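Side-chain contacts in Abbfa_003403 (Acinetobacter baumannii, PDB 4ZXH), which probably assembles a nonribosomal peptide, as a synthetase whose condensation, adenylation, carrier and thioesterase domains would select and load amino acids, join them and release the product: residues 510-515 against 544-549; 679-682 against 687-690; 481-486 against 550-555. All blocks are in the same frame, centred on the assembly; numbering follows the deposited sequence.

Side-chain contacts are apolar in all three, no hydrogen bond crosses any of them, and the touching residues are buried except H515, which is partly exposed. Contacts 1 and 3 share helix 543-553: its earlier turns meet helix 509-525 in contact 1, and its last turn meets the start of helix 483-494 in contact 3, the centres lying about 11 Å apart. Contact 2 instead sets a loop against strand 687-690 of the nine-stranded sheet, its proline also lying near a backbone carbonyl. It touches contact 1 through P545 CG and V690 CG2, 4.0 Å apart, and contact 3 through L679 CD1 and W552 CZ3, 3.7 Å apart. Aromatic carbons join aliphatic ones across contact 3 alone.

Contact 1 of 3, residues 510-515 against 544-549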
# COMPACT_ATOMS: atom_id res chain seq x y z
N ARG A 510 42.95 -20.43 36.24
CA ARG A 510 44.12 -21.29 36.37
C ARG A 510 43.83 -22.63 35.69
O ARG A 510 44.65 -23.15 34.92
CB ARG A 510 44.46 -21.50 37.85
CG ARG A 510 45.76 -22.24 38.11
CD ARG A 510 45.91 -22.56 39.60
NE ARG A 510 45.71 -21.40 40.46
CZ ARG A 510 46.63 -20.47 40.70
NH1 ARG A 510 47.82 -20.55 40.11
NH2 ARG A 510 46.37 -19.45 41.51
N GLU A 511 42.65 -23.17 35.96
CA GLU A 511 42.25 -24.46 35.41
C GLU A 511 42.13 -24.39 33.90
O GLU A 511 42.42 -25.36 33.20
CB GLU A 511 40.92 -24.91 36.04
CG GLU A 511 41.08 -25.52 37.41
CD GLU A 511 39.76 -25.83 38.11
OE1 GLU A 511 38.72 -25.21 37.75
OE2 GLU A 511 39.77 -26.69 39.02
N LEU A 512 41.67 -23.25 33.39
CA LEU A 512 41.54 -23.04 31.96
C LEU A 512 42.90 -23.11 31.28
O LEU A 512 43.05 -23.74 30.24
CB LEU A 512 40.89 -21.69 31.67
CG LEU A 512 40.95 -21.15 30.24
CD1 LEU A 512 40.20 -22.05 29.27
CD2 LEU A 512 40.41 -19.73 30.16
N GLY A 513 43.89 -22.46 31.89
CA GLY A 513 45.24 -22.44 31.38
C GLY A 513 45.80 -23.85 31.31
O GLY A 513 46.47 -24.23 30.35
N GLN A 514 45.50 -24.64 32.33
CA GLN A 514 45.90 -26.04 32.36
C GLN A 514 45.27 -26.85 31.23
O GLN A 514 45.94 -27.71 30.64
CB GLN A 514 45.56 -26.65 33.72
CG GLN A 514 46.56 -26.29 34.80
CD GLN A 514 46.18 -26.80 36.18
OE1 GLN A 514 45.01 -27.10 36.47
NE2 GLN A 514 47.18 -26.91 37.05
N HIS A 515 44.00 -26.60 30.92
CA HIS A 515 43.35 -27.25 29.78
C HIS A 515 43.88 -26.79 28.42
O HIS A 515 43.99 -27.62 27.52
CB HIS A 515 41.84 -27.03 29.81
CG HIS A 515 41.11 -27.91 30.77
ND1 HIS A 515 40.51 -27.43 31.91
CD2 HIS A 515 40.87 -29.24 30.75
CE1 HIS A 515 39.94 -28.43 32.56
NE2 HIS A 515 40.14 -29.54 31.88
N LEU A 544 34.71 -26.47 25.46
CA LEU A 544 34.62 -25.88 24.12
C LEU A 544 35.52 -24.65 23.96
O LEU A 544 36.36 -24.63 23.06
CB LEU A 544 33.16 -25.54 23.77
CG LEU A 544 32.84 -24.80 22.47
CD1 LEU A 544 33.49 -25.45 21.26
CD2 LEU A 544 31.31 -24.75 22.26
N PRO A 545 35.38 -23.63 24.84
CA PRO A 545 36.35 -22.54 24.69
C PRO A 545 37.79 -23.02 24.80
O PRO A 545 38.66 -22.53 24.07
CB PRO A 545 36.01 -21.60 25.85
CG PRO A 545 34.54 -21.85 26.10
CD PRO A 545 34.36 -23.33 25.86
N ALA A 546 38.03 -23.98 25.68
CA ALA A 546 39.38 -24.52 25.86
C ALA A 546 39.88 -25.25 24.60
O ALA A 546 41.06 -25.18 24.26
CB ALA A 546 39.42 -25.44 27.06
N ALA A 547 38.99 -25.94 23.90
CA ALA A 547 39.38 -26.64 22.68
C ALA A 547 39.84 -25.66 21.61
O ALA A 547 40.86 -25.88 20.95
CB ALA A 547 38.23 -27.49 22.16
N ILE A 548 39.09 -24.57 21.43
CA ILE A 548 39.47 -23.54 20.47
C ILE A 548 40.90 -23.07 20.74
O ILE A 548 41.75 -23.09 19.86
CB ILE A 548 38.55 -22.30 20.52
CG1 ILE A 548 37.06 -22.68 20.43
CG2 ILE A 548 38.96 -21.30 19.47
CD1 ILE A 548 36.50 -22.79 19.06
N LEU A 549 41.15 -22.67 21.98
CA LEU A 549 42.43 -22.05 22.30
C LEU A 549 43.55 -23.07 22.28
O LEU A 549 44.68 -22.73 21.96
CB LEU A 549 42.36 -21.34 23.65
CG LEU A 549 41.45 -20.10 23.68
CD1 LEU A 549 41.24 -19.59 25.08
CD2 LEU A 549 42.05 -19.02 22.81
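A546 carries most of the contact from its helix: its CB points at helix 509-525 and meets two side chains there. One is L512, whose CD1 comes to 4.1 Å from A546 CB; the other is H515, whose CB stands 4.0 Å from A546 CB. The backbones come nearest at the same place, H515 CA and A546 CA being 6.2 Å apart, a spacing that a methyl group can fill. L512 does not start out toward the partner helix. Its CG lies opposite the backbone N across the first side-chain bond (chi1 167°), and this torsion, together with chi2, brings the CD1 branch to the alanine. Both helices belong to the AMP-binding part of the adenylation domain, an ANL-family fold of sheets flanked by helices; L512 and P545 both also lie on L500 of strand 498-501, so both helices rest a side chain on that strand. H515 contributes its CB rather than its ring. With chi1 at -79° the imidazole turns away from A546, and ND1 donates a weak hydrogen bond to the backbone O of E511 at 3.1 Å, bent to 124° at the hydrogen. Nearer the start of helix 509-525, R510 forms a salt bridge with D496 through NE.

Contact 2 of 3, residues 679-682 against 687-690; sequences LIPL and VVHV
V687, the first residue of the strand segment, meets P681 through its backbone: P681 CB lies 4.0 Å from V687 O, while the valine side chain points away from the loop, toward H498 and T501 of strand 498-501. The backbones also come nearest here, P681 CA and V687 CA being 6.0 Å apart. V688 follows with its side chain turned to the loop, and it buries more surface than any other residue of the contact. Its CG2 does the touching, reaching to 3.7 Å from P681 CG, with P681 CD equally near, so that one methyl sits against the outer part of the proline ring. The same CG2 meets L682 CG at 4.2 Å, and the valine side chain crosses both partners at about a right angle. In V688, CG1 lies opposite the backbone N (chi1 170°), which puts CG2 on the side of the proline and leucine. H689 next points to the other side of the sheet, against L664, and V690 touches R540. Strand 687-690 runs parallel to both its neighbours, 498-501 and 662-665, and the connection from 662-665 through helix 674-679 is a beta-alpha-beta crossover whose returning loop packs on the incoming strand.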
# COMPACT_ATOMS: atom_id res chain seq x y z
N LEU A 679 35.07 -15.83 23.59
CA LEU A 679 36.41 -15.31 23.85
C LEU A 679 36.45 -14.00 24.60
O LEU A 679 37.21 -13.85 25.56
CB LEU A 679 37.18 -15.14 22.55
CG LEU A 679 37.52 -16.42 21.79
CD1 LEU A 679 38.38 -16.09 20.58
CD2 LEU A 679 38.21 -17.41 22.71
N ILE A 680 35.66 -13.03 24.18
CA ILE A 680 35.92 -11.67 24.63
C ILE A 680 35.84 -11.44 26.16
O ILE A 680 36.50 -10.53 26.65
CB ILE A 680 35.00 -10.63 23.92
CG1 ILE A 680 35.68 -9.26 23.92
CG2 ILE A 680 33.61 -10.58 24.54
CD1 ILE A 680 34.92 -8.17 23.18
N PRO A 681 35.07 -12.26 26.92
CA PRO A 681 35.23 -11.95 28.34
C PRO A 681 36.55 -12.50 28.86
O PRO A 681 37.11 -11.94 29.81
CB PRO A 681 34.04 -12.65 29.02
CG PRO A 681 33.11 -13.01 27.90
CD PRO A 681 33.99 -13.24 26.71
N LEU A 682 37.05 -13.57 28.24
CA LEU A 682 38.32 -14.16 28.68
C LEU A 682 39.49 -13.19 28.46
O LEU A 682 40.45 -13.21 29.22
CB LEU A 682 38.58 -15.45 27.95
CG LEU A 682 37.58 -16.57 28.16
CD1 LEU A 682 37.98 -17.76 27.31
CD2 LEU A 682 37.51 -16.96 29.63
N VAL A 687 33.45 -13.73 32.89
CA VAL A 687 32.98 -15.11 32.86
C VAL A 687 32.21 -15.48 31.58
O VAL A 687 31.31 -14.75 31.15
CB VAL A 687 32.08 -15.40 34.07
CG1 VAL A 687 31.50 -16.80 33.97
CG2 VAL A 687 32.86 -15.23 35.36
N VAL A 688 32.56 -16.61 30.98
CA VAL A 688 31.75 -17.15 29.89
C VAL A 688 30.82 -18.24 30.42
O VAL A 688 31.28 -19.27 30.92
CB VAL A 688 32.62 -17.75 28.76
CG1 VAL A 688 31.75 -18.52 27.76
CG2 VAL A 688 33.42 -16.66 28.04
N HIS A 689 29.52 -18.01 30.32
CA HIS A 689 28.55 -19.06 30.60
C HIS A 689 28.26 -19.82 29.32
O HIS A 689 27.58 -19.32 28.41
CB HIS A 689 27.26 -18.46 31.19
CG HIS A 689 27.47 -17.77 32.50
ND1 HIS A 689 27.16 -18.36 33.70
CD2 HIS A 689 27.99 -16.55 32.79
CE1 HIS A 689 27.47 -17.52 34.68
NE2 HIS A 689 27.98 -16.43 34.15
N VAL A 690 28.80 -21.03 29.22
CA VAL A 690 28.52 -21.87 28.06
C VAL A 690 27.14 -22.50 28.22
O VAL A 690 26.93 -23.38 29.06
CB VAL A 690 29.58 -22.95 27.84
CG1 VAL A 690 29.25 -23.76 26.62
CG2 VAL A 690 30.94 -22.32 27.69

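Contact 3 of 3, residues 481-486 against 550-555; sequences HDLFAM and GIWAAG
L483 CD2 lies 4.0 Å from W552 CZ3, a carbon of the six-membered ring, approaching the indole obliquely. The CD2 branch of the leucine is the one extended to the tryptophan. In W552, CG lies opposite the carbonyl carbon (chi1 -77°); this, with the turn of the ring about chi2, brings the six-membered ring near L483. The indole is fixed further by a hydrogen bond from NE1 to the backbone O of A622 and by an edge-to-face meeting with H641.

A second, separate touch lies alongside. F484, with CG opposite its backbone N (chi1 -164°), stretches across to place CZ 4.1 Å from A553 CB, again at an oblique approach. Its ring also stacks with F618, which meets W552 too, and so joins the two touches. The backbones stay well apart, F484 CA and A553 CA being 8.1 Å from each other, so at this pair the phenylalanine covers most of the distance.

The helix ends are finished locally. D482 is the N-cap of helix 483-494, its OD1 accepting from A485 N at 3.1 Å in a nearly straight bond (171°), met from above the carboxylate plane. G555, with positive phi, is the C-prime residue of a Schellman motif closing helix 543-553, with hydrogen bonds from G555 N to W552 O (2.8 Å) and from A556 N to I551 O. The polar bonds described lie within the helix ends or run to A622, and none crosses the contact; what joins the two helices directly is dispersion and the hydrophobic effect between carbon surfaces.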
# COMPACT_ATOMS: atom_id res chain seq x y z
N HIS A 481 48.04 -6.68 17.24
CA HIS A 481 48.01 -7.17 18.62
C HIS A 481 48.03 -8.69 18.72
O HIS A 481 47.84 -9.41 17.74
CB HIS A 481 46.78 -6.64 19.33
CG HIS A 481 46.94 -5.26 19.86
ND1 HIS A 481 47.23 -4.18 19.05
CD2 HIS A 481 46.81 -4.76 21.12
CE1 HIS A 481 47.29 -3.08 19.79
NE2 HIS A 481 47.04 -3.41 21.04
N ASP A 482 48.23 -9.14 19.96
CA ASP A 482 48.46 -10.54 20.28
C ASP A 482 47.35 -11.07 21.19
O ASP A 482 47.39 -10.90 22.40
CB ASP A 482 49.82 -10.70 20.95
CG ASP A 482 50.18 -12.13 21.24
OD1 ASP A 482 49.27 -12.98 21.19
OD2 ASP A 482 51.38 -12.40 21.51
N LEU A 483 46.38 -11.75 20.58
CA LEU A 483 45.26 -12.29 21.33
C LEU A 483 45.69 -13.25 22.43
O LEU A 483 45.17 -13.18 23.54
CB LEU A 483 44.29 -12.98 20.37
CG LEU A 483 43.10 -13.68 21.01
CD1 LEU A 483 42.33 -12.73 21.90
CD2 LEU A 483 42.20 -14.22 19.92
N PHE A 484 46.65 -14.12 22.13
CA PHE A 484 47.07 -15.16 23.08
C PHE A 484 47.66 -14.54 24.34
O PHE A 484 47.34 -14.95 25.45
CB PHE A 484 48.09 -16.09 22.43
CG PHE A 484 48.29 -17.39 23.17
CD1 PHE A 484 47.24 -17.97 23.88
CD2 PHE A 484 49.52 -18.04 23.15
CE1 PHE A 484 47.42 -19.18 24.54
CE2 PHE A 484 49.70 -19.24 23.81
CZ PHE A 484 48.65 -19.82 24.50
N ALA A 485 48.54 -13.57 24.15
CA ALA A 485 49.20 -12.90 25.26
C ALA A 485 48.18 -12.25 26.19
O ALA A 485 48.32 -12.30 27.40
CB ALA A 485 50.18 -11.86 24.74
N MET A 486 47.14 -11.66 25.60
CA MET A 486 46.07 -11.04 26.37
C MET A 486 45.37 -12.05 27.28
O MET A 486 45.08 -11.75 28.44
CB MET A 486 45.05 -10.40 25.44
CG MET A 486 45.55 -9.21 24.65
SD MET A 486 44.17 -8.37 23.84
CE MET A 486 43.35 -7.66 25.27
N GLY A 550 43.23 -24.32 22.62
CA GLY A 550 44.22 -25.38 22.62
C GLY A 550 44.69 -25.64 21.21
O GLY A 550 45.89 -25.70 20.94
N ILE A 551 43.73 -25.76 20.29
CA ILE A 551 44.02 -25.95 18.88
C ILE A 551 44.86 -24.80 18.34
O ILE A 551 45.82 -25.00 17.60
CB ILE A 551 42.74 -26.07 18.07
CG1 ILE A 551 42.02 -27.37 18.41
CG2 ILE A 551 43.05 -26.04 16.58
CD1 ILE A 551 40.56 -27.34 18.01
N TRP A 552 44.50 -23.58 18.72
CA TRP A 552 45.27 -22.43 18.30
C TRP A 552 46.69 -22.47 18.86
O TRP A 552 47.63 -22.10 18.17
CB TRP A 552 44.59 -21.14 18.75
CG TRP A 552 43.42 -20.79 17.89
CD1 TRP A 552 43.06 -21.38 16.71
CD2 TRP A 552 42.46 -19.76 18.14
NE1 TRP A 552 41.92 -20.78 16.22
CE2 TRP A 552 41.54 -19.79 17.08
CE3 TRP A 552 42.29 -18.84 19.16
CZ2 TRP A 552 40.47 -18.92 17.02
CZ3 TRP A 552 41.22 -17.98 19.10
CH2 TRP A 552 40.33 -18.03 18.04
N ALA A 553 46.84 -22.92 20.09
CA ALA A 553 48.14 -22.88 20.75
C ALA A 553 49.09 -23.90 20.13
O ALA A 553 50.31 -23.76 20.25
CB ALA A 553 47.99 -23.11 22.23
N ALA A 554 48.53 -24.90 19.46
CA ALA A 554 49.33 -25.89 18.75
C ALA A 554 49.60 -25.40 17.34
O ALA A 554 50.16 -26.12 16.51
CB ALA A 554 48.63 -27.24 18.73
N GLY A 555 49.20 -24.16 17.07
CA GLY A 555 49.42 -23.52 15.79
C GLY A 555 48.45 -23.94 14.70
O GLY A 555 48.66 -23.60 13.53